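Local coordinates for protein polyhedrin (Simulium ubiquitum cypovirus, PDB 5A9A) that assembles into the microcrystalline occlusion bodies (polyhedra) of an insect cypovirus, which probably protect embedded virus particles, and binds UTP, at residues I41-S46 with H96-E101; F62-M67 with F100-A105; E124-L129 with C166-L171. One frame throughout, in Å; residues are numbered along the deposited sequence.

Overall arrangement
The three contacts lie on the same side of the chain's centre and run from a surface nucleotide site into the fold and on to a subunit interface. Interaction 1, partly buried and salt-bridged, sets a hairpin turn against the loop that holds UTP. Interaction 2 is the buried one: the same loop, continued through residues 100-105, packs mainly by side chains on the turn 62-67. Interaction 3, again partly buried, is dominated by hydrogen bonds, backbone and side-chain, at the start of strand 170-176. Tyr42 OH bonded to Met67 O joins the first two; Tyr102 OH to Glu169 O and Trp64 NE1 to Gln167 O join the second and third. Interactions 2 and 3 also reach the second subunit.

Interaction 1: I41-S46 with H96-E101; sequences IYKNGS and HPELFE. With UTP (uridine 5'-triphosphate), chain B.
Lys43 reaches across to the loop 96-101, a worked case of one residue whose methylenes pass backbone carbonyl oxygens before its ammonium makes an ionic bond. Its CB lies 3.8 Å from Phe100 O, CG runs on past the same oxygen, and CD is 3.6 Å from it. CE then passes Leu99 O at 3.4 Å. The chain is extended up to this point and bends only at its last torsion (chi4 -86°), which turns NZ onto Glu98 OE1, 2.6 Å away, in a salt bridge. NZ meets this oxygen nearly in line with its C-O bond, the two side chains crossing at about a right angle. Nearer the backbone, a water accepts from Lys43 N (2.8 Å) and donates to Phe100 O (2.6 Å). Tyr42 comes in beside this link, its CE2 3.3 Å from Glu101 O, which sits at the ring edge near its plane. The same loop carries the nucleotide: His96 NE2 donates to UTP O3G over 2.9 Å at a nearly straight 172°, and Glu101 N makes a weak bond to UTP O4. A type I turn, Tyr42 to Gly45, closing the beta hairpin of strands 34-41 and 47-54, thus packs beside a UTP-binding loop.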
loop_
_atom_site.group_PDB
_atom_site.type_symbol
_atom_site.label_atom_id
_atom_site.label_comp_id
_atom_site.label_asym_id
_atom_site.label_seq_id
_atom_site.Cartn_x
_atom_site.Cartn_y
_atom_site.Cartn_z
ATOM N N ILE A 41 16.391 14.113 -9.194
ATOM C CA ILE A 41 17.054 14.837 -10.271
ATOM C C ILE A 41 17.715 13.831 -11.201
ATOM O O ILE A 41 18.319 12.864 -10.737
ATOM C CB ILE A 41 18.130 15.797 -9.730
ATOM C CG1 ILE A 41 17.560 16.641 -8.589
ATOM C CG2 ILE A 41 18.655 16.683 -10.853
ATOM C CD1 ILE A 41 18.547 17.630 -8.009
ATOM N N TYR A 42 17.607 14.058 -12.506
ATOM C CA TYR A 42 18.101 13.092 -13.484
ATOM C C TYR A 42 19.208 13.641 -14.377
ATOM O O TYR A 42 19.531 14.830 -14.333
ATOM C CB TYR A 42 16.932 12.560 -14.315
ATOM C CG TYR A 42 15.988 11.734 -13.477
ATOM C CD1 TYR A 42 14.956 12.332 -12.764
ATOM C CD2 TYR A 42 16.153 10.362 -13.366
ATOM C CE1 TYR A 42 14.102 11.585 -11.982
ATOM C CE2 TYR A 42 15.304 9.603 -12.588
ATOM C CZ TYR A 42 14.281 10.218 -11.897
ATOM O OH TYR A 42 13.437 9.468 -11.114
ATOM N N LYS A 43 19.790 12.754 -15.181
ATOM C CA LYS A 43 20.945 13.093 -16.000
ATOM C C LYS A 43 20.587 14.018 -17.157
ATOM O O LYS A 43 21.477 14.526 -17.837
ATOM C CB LYS A 43 21.603 11.819 -16.534
ATOM C CG LYS A 43 22.320 10.998 -15.471
ATOM C CD LYS A 43 22.711 9.629 -16.005
ATOM C CE LYS A 43 23.346 8.760 -14.931
ATOM N NZ LYS A 43 24.813 8.981 -14.802
ATOM N N ASN A 44 19.294 14.231 -17.386
ATOM C CA ASN A 44 18.858 15.205 -18.380
ATOM C C ASN A 44 18.569 16.557 -17.732
ATOM O O ASN A 44 18.078 17.474 -18.383
ATOM C CB ASN A 44 17.627 14.705 -19.144
ATOM C CG ASN A 44 16.432 14.468 -18.243
ATOM O OD1 ASN A 44 16.485 14.715 -17.037
ATOM N ND2 ASN A 44 15.339 13.996 -18.831
ATOM N N GLY A 45 18.877 16.666 -16.442
ATOM C CA GLY A 45 18.746 17.921 -15.724
ATOM C C GLY A 45 17.321 18.244 -15.311
ATOM O O GLY A 45 17.049 19.335 -14.806
ATOM N N SER A 46 16.407 17.302 -15.520
ATOM C CA SER A 46 15.003 17.521 -15.189
ATOM C C SER A 46 14.606 16.740 -13.943
ATOM O O SER A 46 15.394 15.960 -13.410
ATOM C CB SER A 46 14.105 17.136 -16.364
ATOM O OG SER A 46 14.347 17.983 -17.474
ATOM N N HIS A 96 26.092 -1.740 -19.916
ATOM C CA HIS A 96 26.608 -0.414 -19.575
ATOM C C HIS A 96 26.677 -0.223 -18.065
ATOM O O HIS A 96 25.800 -0.690 -17.340
ATOM C CB HIS A 96 25.737 0.685 -20.189
ATOM C CG HIS A 96 25.604 0.592 -21.678
ATOM N ND1 HIS A 96 26.652 0.848 -22.536
ATOM C CD2 HIS A 96 24.543 0.288 -22.461
ATOM C CE1 HIS A 96 26.245 0.692 -23.783
ATOM N NE2 HIS A 96 24.969 0.351 -23.766
ATOM N N PRO A 97 27.725 0.469 -17.586
ATOM C CA PRO A 97 27.866 0.685 -16.142
ATOM C C PRO A 97 26.703 1.458 -15.525
ATOM O O PRO A 97 26.335 1.162 -14.389
ATOM C CB PRO A 97 29.167 1.487 -16.035
ATOM C CG PRO A 97 29.943 1.093 -17.243
ATOM C CD PRO A 97 28.912 0.932 -18.324
ATOM N N GLU A 98 26.130 2.415 -16.251
ATOM C CA GLU A 98 25.051 3.231 -15.699
ATOM C C GLU A 98 23.861 3.375 -16.647
ATOM O O GLU A 98 24.002 3.285 -17.868
ATOM C CB GLU A 98 25.579 4.617 -15.322
ATOM C CG GLU A 98 26.623 4.602 -14.223
ATOM C CD GLU A 98 27.089 5.994 -13.835
ATOM O OE1 GLU A 98 26.372 6.971 -14.138
ATOM O OE2 GLU A 98 28.169 6.108 -13.220
ATOM N N LEU A 99 22.687 3.595 -16.062
ATOM C CA LEU A 99 21.484 3.876 -16.828
ATOM C C LEU A 99 21.308 5.382 -16.976
ATOM O O LEU A 99 21.532 6.137 -16.030
ATOM C CB LEU A 99 20.246 3.311 -16.126
ATOM C CG LEU A 99 20.002 1.802 -16.128
ATOM C CD1 LEU A 99 18.694 1.508 -15.406
ATOM C CD2 LEU A 99 19.966 1.240 -17.538
ATOM N N PHE A 100 20.912 5.814 -18.168
ATOM C CA PHE A 100 20.509 7.197 -18.381
ATOM C C PHE A 100 19.408 7.601 -17.397
ATOM O O PHE A 100 19.352 8.750 -16.962
ATOM C CB PHE A 100 20.001 7.388 -19.815
ATOM C CG PHE A 100 21.087 7.401 -20.857
ATOM C CD1 PHE A 100 22.386 7.765 -20.537
ATOM C CD2 PHE A 100 20.801 7.055 -22.167
ATOM C CE1 PHE A 100 23.378 7.777 -21.505
ATOM C CE2 PHE A 100 21.789 7.067 -23.139
ATOM C CZ PHE A 100 23.077 7.428 -22.806
ATOM N N GLU A 101 18.541 6.654 -17.041
ATOM C CA GLU A 101 17.324 6.979 -16.296
ATOM C C GLU A 101 17.398 6.791 -14.780
ATOM O O GLU A 101 16.380 6.916 -14.093
ATOM C CB GLU A 101 16.141 6.166 -16.822
ATOM C CG GLU A 101 15.634 6.617 -18.179
ATOM C CD GLU A 101 14.199 6.196 -18.428
ATOM O OE1 GLU A 101 13.534 5.744 -17.470
ATOM O OE2 GLU A 101 13.733 6.318 -19.581
HETATM P PA UTP B . 21.189 2.193 -28.341
HETATM O O1A UTP B . 22.648 2.077 -27.979
HETATM O O2A UTP B . 20.660 3.457 -28.973
HETATM O O3A UTP B . 20.790 0.947 -29.280
HETATM O "O5'" UTP B . 20.323 1.925 -27.014
HETATM P PB UTP B . 21.469 -0.503 -29.107
HETATM O O1B UTP B . 20.522 -1.517 -29.698
HETATM O O2B UTP B . 22.891 -0.419 -29.599
HETATM O O3B UTP B . 21.496 -0.744 -27.515
HETATM P PG UTP B . 22.713 -1.526 -26.805
HETATM O O1G UTP B . 23.497 -2.092 -27.961
HETATM O O2G UTP B . 22.042 -2.559 -25.940
HETATM O O3G UTP B . 23.409 -0.431 -26.036
HETATM C "C5'" UTP B . 19.571 2.972 -26.405
HETATM C "C4'" UTP B . 20.419 3.659 -25.344
HETATM O "O4'" UTP B . 19.619 4.183 -24.282
HETATM C "C1'" UTP B . 20.422 4.225 -23.103
HETATM C "C2'" UTP B . 21.379 3.047 -23.208
HETATM O "O2'" UTP B . 22.693 3.384 -22.751
HETATM C "C3'" UTP B . 21.408 2.708 -24.689
HETATM O "O3'" UTP B . 22.716 2.908 -25.225
HETATM N N1 UTP B . 19.592 4.197 -21.896
HETATM C C6 UTP B . 18.294 4.503 -21.974
HETATM C C2 UTP B . 20.160 3.879 -20.647
HETATM O O2 UTP B . 21.371 3.602 -20.569
HETATM N N3 UTP B . 19.407 3.868 -19.544
HETATM C C4 UTP B . 18.103 4.167 -19.603
HETATM O O4 UTP B . 17.410 4.155 -18.563
HETATM C C5 UTP B . 17.520 4.491 -20.822
HETATM O O HOH W 1 19.175 10.072 -14.676
#

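Interaction 2: F62-M67 with F100-A105; sequences FNWRDM and FEYPVA. With UTP (uridine 5'-triphosphate), chain B.
Met67 and Tyr102 bring the two backbones nearest, their CA atoms 6.5 Å apart, with no hydrogen bond passing between 62-67 and 100-105. Tyr102 extends with CG opposite its own backbone N (chi1 -174°), which brings its CE2 corner against both Trp64 NE1 and Met67 CB. Trp64 NE1 approaches Tyr102 CE2 to 3.5 Å; the tyrosine ring and the five-membered ring of the indole are tilted by only 27° but slid apart, barely overlapping, with centroids 5.4 Å from each other. Met67 is folded at both chi2 and chi3. Its CB touches Tyr102 CE2 at 3.9 Å, while the methyl CE curls round to lie 3.7 Å from Tyr102 OH. Pro103 meets the same residue differently, with CD 3.3 Å from Met67 O and 4.1 Å from Met67 CB. At the start of the turn, Asn63 and Asp66 exchange bonds, each side chain accepting from the other's backbone N, and Asn63 ND2 reaches Arg202 O of the second subunit. The polar ends of the aromatics are spent on 166-171: Trp64 NE1 donates to Gln167 O, and Tyr102 OH pairs with Glu169 O. Across the contact itself there is only van der Waals packing, apolar and mixed; those outward bonds probably help to set how the two rings lie.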
loop_
_atom_site.group_PDB
_atom_site.type_symbol
_atom_site.label_atom_id
_atom_site.label_comp_id
_atom_site.label_asym_id
_atom_site.label_seq_id
_atom_site.Cartn_x
_atom_site.Cartn_y
_atom_site.Cartn_z
ATOM N N PHE A 62 10.876 3.770 -1.998
ATOM C CA PHE A 62 11.077 3.550 -3.416
ATOM C C PHE A 62 12.026 2.375 -3.532
ATOM O O PHE A 62 13.175 2.475 -3.109
ATOM C CB PHE A 62 11.710 4.780 -4.070
ATOM C CG PHE A 62 10.778 5.949 -4.200
ATOM C CD1 PHE A 62 10.406 6.686 -3.087
ATOM C CD2 PHE A 62 10.283 6.317 -5.438
ATOM C CE1 PHE A 62 9.551 7.765 -3.207
ATOM C CE2 PHE A 62 9.429 7.398 -5.565
ATOM C CZ PHE A 62 9.060 8.119 -4.447
ATOM N N ASN A 63 11.560 1.254 -4.075
ATOM C CA ASN A 63 12.472 0.148 -4.338
ATOM C C ASN A 63 13.354 0.567 -5.500
ATOM O O ASN A 63 13.137 1.632 -6.075
ATOM C CB ASN A 63 11.724 -1.158 -4.628
ATOM C CG ASN A 63 10.874 -1.097 -5.889
ATOM O OD1 ASN A 63 11.188 -0.382 -6.841
ATOM N ND2 ASN A 63 9.791 -1.864 -5.900
ATOM N N TRP A 64 14.348 -0.243 -5.847
ATOM C CA TRP A 64 15.308 0.177 -6.859
ATOM C C TRP A 64 14.609 0.597 -8.150
ATOM O O TRP A 64 14.907 1.649 -8.713
ATOM C CB TRP A 64 16.322 -0.926 -7.160
ATOM C CG TRP A 64 17.336 -0.481 -8.158
ATOM C CD1 TRP A 64 18.522 0.134 -7.898
ATOM C CD2 TRP A 64 17.240 -0.584 -9.582
ATOM N NE1 TRP A 64 19.177 0.416 -9.071
ATOM C CE2 TRP A 64 18.411 -0.016 -10.120
ATOM C CE3 TRP A 64 16.280 -1.105 -10.455
ATOM C CZ2 TRP A 64 18.648 0.047 -11.491
ATOM C CZ3 TRP A 64 16.520 -1.047 -11.817
ATOM C CH2 TRP A 64 17.695 -0.477 -12.321
ATOM N N ARG A 65 13.676 -0.229 -8.613
ATOM C CA ARG A 65 12.962 0.037 -9.856
ATOM C C ARG A 65 12.191 1.351 -9.780
ATOM O O ARG A 65 12.087 2.075 -10.769
ATOM C CB ARG A 65 11.996 -1.108 -10.160
ATOM C CG ARG A 65 11.450 -1.108 -11.579
ATOM C CD ARG A 65 12.528 -1.475 -12.591
ATOM N NE ARG A 65 11.980 -1.592 -13.940
ATOM C CZ ARG A 65 12.024 -2.691 -14.689
ATOM N NH1 ARG A 65 12.619 -3.791 -14.247
ATOM N NH2 ARG A 65 11.484 -2.682 -15.901
ATOM N N ASP A 66 11.655 1.654 -8.600
ATOM C CA ASP A 66 10.868 2.868 -8.399
ATOM C C ASP A 66 11.698 4.136 -8.575
ATOM O O ASP A 66 11.144 5.228 -8.689
ATOM C CB ASP A 66 10.247 2.868 -6.997
ATOM C CG ASP A 66 9.188 1.789 -6.826
ATOM O OD1 ASP A 66 8.536 1.434 -7.828
ATOM O OD2 ASP A 66 9.006 1.298 -5.691
ATOM N N MET A 67 13.019 3.991 -8.593
ATOM C CA MET A 67 13.910 5.143 -8.680
ATOM C C MET A 67 13.974 5.698 -10.098
ATOM O O MET A 67 14.293 6.871 -10.295
ATOM C CB MET A 67 15.327 4.761 -8.231
ATOM C CG MET A 67 15.429 4.222 -6.805
ATOM S SD MET A 67 15.226 5.471 -5.513
ATOM C CE MET A 67 16.806 6.318 -5.586
ATOM N N PHE A 100 20.912 5.814 -18.168
ATOM C CA PHE A 100 20.509 7.197 -18.381
ATOM C C PHE A 100 19.408 7.601 -17.397
ATOM O O PHE A 100 19.352 8.750 -16.962
ATOM C CB PHE A 100 20.001 7.388 -19.815
ATOM C CG PHE A 100 21.087 7.401 -20.857
ATOM C CD1 PHE A 100 22.386 7.765 -20.537
ATOM C CD2 PHE A 100 20.801 7.055 -22.167
ATOM C CE1 PHE A 100 23.378 7.777 -21.505
ATOM C CE2 PHE A 100 21.789 7.067 -23.139
ATOM C CZ PHE A 100 23.077 7.428 -22.806
ATOM N N GLU A 101 18.541 6.654 -17.041
ATOM C CA GLU A 101 17.324 6.979 -16.296
ATOM C C GLU A 101 17.398 6.791 -14.780
ATOM O O GLU A 101 16.380 6.916 -14.093
ATOM C CB GLU A 101 16.141 6.166 -16.822
ATOM C CG GLU A 101 15.634 6.617 -18.179
ATOM C CD GLU A 101 14.199 6.196 -18.428
ATOM O OE1 GLU A 101 13.534 5.744 -17.470
ATOM O OE2 GLU A 101 13.733 6.318 -19.581
ATOM N N TYR A 102 18.572 6.483 -14.247
ATOM C CA TYR A 102 18.709 6.416 -12.799
ATOM C C TYR A 102 19.128 7.791 -12.283
ATOM O O TYR A 102 20.026 8.416 -12.840
ATOM C CB TYR A 102 19.715 5.345 -12.374
ATOM C CG TYR A 102 19.763 5.151 -10.876
ATOM C CD1 TYR A 102 20.500 6.006 -10.072
ATOM C CD2 TYR A 102 19.061 4.120 -10.266
ATOM C CE1 TYR A 102 20.538 5.845 -8.707
ATOM C CE2 TYR A 102 19.098 3.947 -8.897
ATOM C CZ TYR A 102 19.839 4.816 -8.123
ATOM O OH TYR A 102 19.888 4.659 -6.761
ATOM N N PRO A 103 18.466 8.273 -11.220
ATOM C CA PRO A 103 18.669 9.656 -10.772
ATOM C C PRO A 103 20.065 9.923 -10.217
ATOM O O PRO A 103 20.782 8.992 -9.857
ATOM C CB PRO A 103 17.615 9.822 -9.672
ATOM C CG PRO A 103 17.401 8.450 -9.151
ATOM C CD PRO A 103 17.538 7.541 -10.341
ATOM N N VAL A 104 20.437 11.198 -10.156
ATOM C CA VAL A 104 21.745 11.599 -9.647
ATOM C C VAL A 104 21.646 12.203 -8.249
ATOM O O VAL A 104 22.660 12.409 -7.582
ATOM C CB VAL A 104 22.426 12.630 -10.576
ATOM C CG1 VAL A 104 22.870 11.970 -11.872
ATOM C CG2 VAL A 104 21.496 13.809 -10.855
ATOM N N ALA A 105 20.426 12.491 -7.808
ATOM C CA ALA A 105 20.227 13.100 -6.499
ATOM C C ALA A 105 18.759 13.084 -6.095
ATOM O O ALA A 105 17.875 12.928 -6.940
ATOM C CB ALA A 105 20.752 14.530 -6.502
HETATM P PA UTP B . 21.189 2.193 -28.341
HETATM O O1A UTP B . 22.648 2.077 -27.979
HETATM O O2A UTP B . 20.660 3.457 -28.973
HETATM O O3A UTP B . 20.790 0.947 -29.280
HETATM O "O5'" UTP B . 20.323 1.925 -27.014
HETATM P PB UTP B . 21.469 -0.503 -29.107
HETATM O O1B UTP B . 20.522 -1.517 -29.698
HETATM O O2B UTP B . 22.891 -0.419 -29.599
HETATM O O3B UTP B . 21.496 -0.744 -27.515
HETATM P PG UTP B . 22.713 -1.526 -26.805
HETATM O O1G UTP B . 23.497 -2.092 -27.961
HETATM O O2G UTP B . 22.042 -2.559 -25.940
HETATM O O3G UTP B . 23.409 -0.431 -26.036
HETATM C "C5'" UTP B . 19.571 2.972 -26.405
HETATM C "C4'" UTP B . 20.419 3.659 -25.344
HETATM O "O4'" UTP B . 19.619 4.183 -24.282
HETATM C "C1'" UTP B . 20.422 4.225 -23.103
HETATM C "C2'" UTP B . 21.379 3.047 -23.208
HETATM O "O2'" UTP B . 22.693 3.384 -22.751
HETATM C "C3'" UTP B . 21.408 2.708 -24.689
HETATM O "O3'" UTP B . 22.716 2.908 -25.225
HETATM N N1 UTP B . 19.592 4.197 -21.896
HETATM C C6 UTP B . 18.294 4.503 -21.974
HETATM C C2 UTP B . 20.160 3.879 -20.647
HETATM O O2 UTP B . 21.371 3.602 -20.569
HETATM N N3 UTP B . 19.407 3.868 -19.544
HETATM C C4 UTP B . 18.103 4.167 -19.603
HETATM O O4 UTP B . 17.410 4.155 -18.563
HETATM C C5 UTP B . 17.520 4.491 -20.822
#

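Interaction 3: E124-L129 with C166-L171; sequences ENEDCL and CQNESL
Glu126 and Asn168 set a carboxylate against an amide with their planes 50° apart, joined by one bond: Asn168 ND2 to Glu126 OE1, 3.1 Å, met almost end-on at OE1 and tilted slightly from the amide plane. Another flat group, the peptide carbonyl of Asn125, takes donors from opposite sides of its plane. Cys128 N reaches Asn125 O from one side over 2.8 Å, closing a type I turn; Ser170 OG donates from the other, also at 2.8 Å, standing only 21° out of the plane. The serine can do so because its OG sits between its own backbone N and carbonyl carbon (chi1 57°), turned toward the 124-129 loop. The side-chain amide of Asn125 takes Asp127 N and Leu129 N at OD1 from opposite faces, the first of these an Asx turn. These bonds lie where strand 120-124 ends beside the start of strand 170-176, in an antiparallel four-stranded sheet: Glu124 and Ser170 form a hydrogen-bonded pair, Ser170 N to Glu124 O at 2.9 Å and Glu124 N to Ser170 O at 3.0 Å. Glu124 O also receives a CA-H contact from Glu169, 3.2 Å from its CA. Within the turn, Asp127 points away from 166-171; its OD2 forms salt bridges with Lys221 and Arg35 of the second subunit.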
loop_
_atom_site.group_PDB
_atom_site.type_symbol
_atom_site.label_atom_id
_atom_site.label_comp_id
_atom_site.label_asym_id
_atom_site.label_seq_id
_atom_site.Cartn_x
_atom_site.Cartn_y
_atom_site.Cartn_z
ATOM N N GLU A 124 18.820 3.234 1.095
ATOM C CA GLU A 124 19.021 1.802 1.260
ATOM C C GLU A 124 19.789 1.248 0.072
ATOM O O GLU A 124 20.002 1.955 -0.913
ATOM C CB GLU A 124 17.668 1.100 1.377
ATOM C CG GLU A 124 16.699 1.780 2.339
ATOM C CD GLU A 124 17.124 1.648 3.791
ATOM O OE1 GLU A 124 18.220 1.106 4.051
ATOM O OE2 GLU A 124 16.358 2.090 4.674
ATOM N N ASN A 125 20.207 -0.011 0.162
ATOM C CA ASN A 125 20.890 -0.651 -0.954
ATOM C C ASN A 125 19.878 -1.186 -1.963
ATOM O O ASN A 125 18.687 -0.884 -1.872
ATOM C CB ASN A 125 21.833 -1.758 -0.468
ATOM C CG ASN A 125 21.108 -2.888 0.234
ATOM O OD1 ASN A 125 19.923 -3.123 0.007
ATOM N ND2 ASN A 125 21.828 -3.601 1.094
ATOM N N GLU A 126 20.351 -1.976 -2.919
ATOM C CA GLU A 126 19.514 -2.405 -4.036
ATOM C C GLU A 126 18.360 -3.315 -3.613
ATOM O O GLU A 126 17.395 -3.476 -4.358
ATOM C CB GLU A 126 20.362 -3.090 -5.114
ATOM C CG GLU A 126 21.045 -4.373 -4.667
ATOM C CD GLU A 126 22.403 -4.128 -4.031
ATOM O OE1 GLU A 126 22.712 -2.963 -3.690
ATOM O OE2 GLU A 126 23.162 -5.106 -3.879
ATOM N N ASP A 127 18.457 -3.905 -2.425
ATOM C CA ASP A 127 17.375 -4.729 -1.891
ATOM C C ASP A 127 16.553 -3.950 -0.865
ATOM O O ASP A 127 15.729 -4.522 -0.150
ATOM C CB ASP A 127 17.933 -6.002 -1.251
ATOM C CG ASP A 127 18.499 -6.971 -2.274
ATOM O OD1 ASP A 127 18.054 -6.939 -3.441
ATOM O OD2 ASP A 127 19.383 -7.770 -1.906
ATOM N N CYS A 128 16.789 -2.643 -0.803
ATOM C CA CYS A 128 16.121 -1.768 0.156
ATOM C C CYS A 128 16.343 -2.232 1.595
ATOM O O CYS A 128 15.405 -2.282 2.392
ATOM C CB CYS A 128 14.624 -1.669 -0.154
ATOM S SG CYS A 128 13.887 -0.082 0.336
ATOM N N LEU A 129 17.591 -2.571 1.913
ATOM C CA LEU A 129 17.990 -2.909 3.274
ATOM C C LEU A 129 19.122 -1.971 3.695
ATOM O O LEU A 129 19.826 -1.430 2.841
ATOM C CB LEU A 129 18.464 -4.363 3.350
ATOM C CG LEU A 129 17.439 -5.452 3.019
ATOM C CD1 LEU A 129 18.135 -6.777 2.741
ATOM C CD2 LEU A 129 16.418 -5.610 4.138
ATOM N N CYS A 166 25.986 6.521 -6.791
ATOM C CA CYS A 166 25.955 5.156 -7.289
ATOM C C CYS A 166 24.590 4.950 -7.921
ATOM O O CYS A 166 23.758 5.855 -7.887
ATOM C CB CYS A 166 26.174 4.178 -6.134
ATOM S SG CYS A 166 27.680 4.513 -5.173
ATOM N N GLN A 167 24.350 3.777 -8.497
ATOM C CA GLN A 167 23.034 3.478 -9.056
ATOM C C GLN A 167 22.475 2.167 -8.511
ATOM O O GLN A 167 21.731 1.471 -9.198
ATOM C CB GLN A 167 23.084 3.437 -10.587
ATOM C CG GLN A 167 23.535 4.739 -11.230
ATOM C CD GLN A 167 23.174 4.808 -12.700
ATOM O OE1 GLN A 167 23.046 3.782 -13.369
ATOM N NE2 GLN A 167 22.990 6.024 -13.208
ATOM N N ASN A 168 22.828 1.843 -7.271
ATOM C CA ASN A 168 22.329 0.632 -6.626
ATOM C C ASN A 168 21.411 0.940 -5.448
ATOM O O ASN A 168 20.922 0.031 -4.780
ATOM C CB ASN A 168 23.492 -0.220 -6.120
ATOM C CG ASN A 168 24.180 0.397 -4.914
ATOM O OD1 ASN A 168 24.518 1.582 -4.914
ATOM N ND2 ASN A 168 24.374 -0.404 -3.871
ATOM N N GLU A 169 21.178 2.221 -5.192
ATOM C CA GLU A 169 20.477 2.630 -3.981
ATOM C C GLU A 169 18.983 2.865 -4.172
ATOM O O GLU A 169 18.514 3.160 -5.271
ATOM C CB GLU A 169 21.135 3.881 -3.399
ATOM C CG GLU A 169 22.561 3.636 -2.946
ATOM C CD GLU A 169 23.267 4.900 -2.501
ATOM O OE1 GLU A 169 23.277 5.881 -3.275
ATOM O OE2 GLU A 169 23.808 4.912 -1.375
ATOM N N SER A 170 18.251 2.722 -3.072
ATOM C CA SER A 170 16.816 2.954 -3.041
ATOM C C SER A 170 16.507 3.830 -1.829
ATOM O O SER A 170 17.415 4.434 -1.259
ATOM C CB SER A 170 16.064 1.622 -2.983
ATOM O OG SER A 170 16.459 0.853 -1.861
ATOM N N LEU A 171 15.242 3.904 -1.427
ATOM C CA LEU A 171 14.843 4.880 -0.415
ATOM C C LEU A 171 13.723 4.385 0.495
ATOM O O LEU A 171 12.760 3.771 0.037
ATOM C CB LEU A 171 14.411 6.177 -1.105
ATOM C CG LEU A 171 14.166 7.395 -0.210
ATOM C CD1 LEU A 171 15.484 7.952 0.306
ATOM C CD2 LEU A 171 13.396 8.464 -0.968
#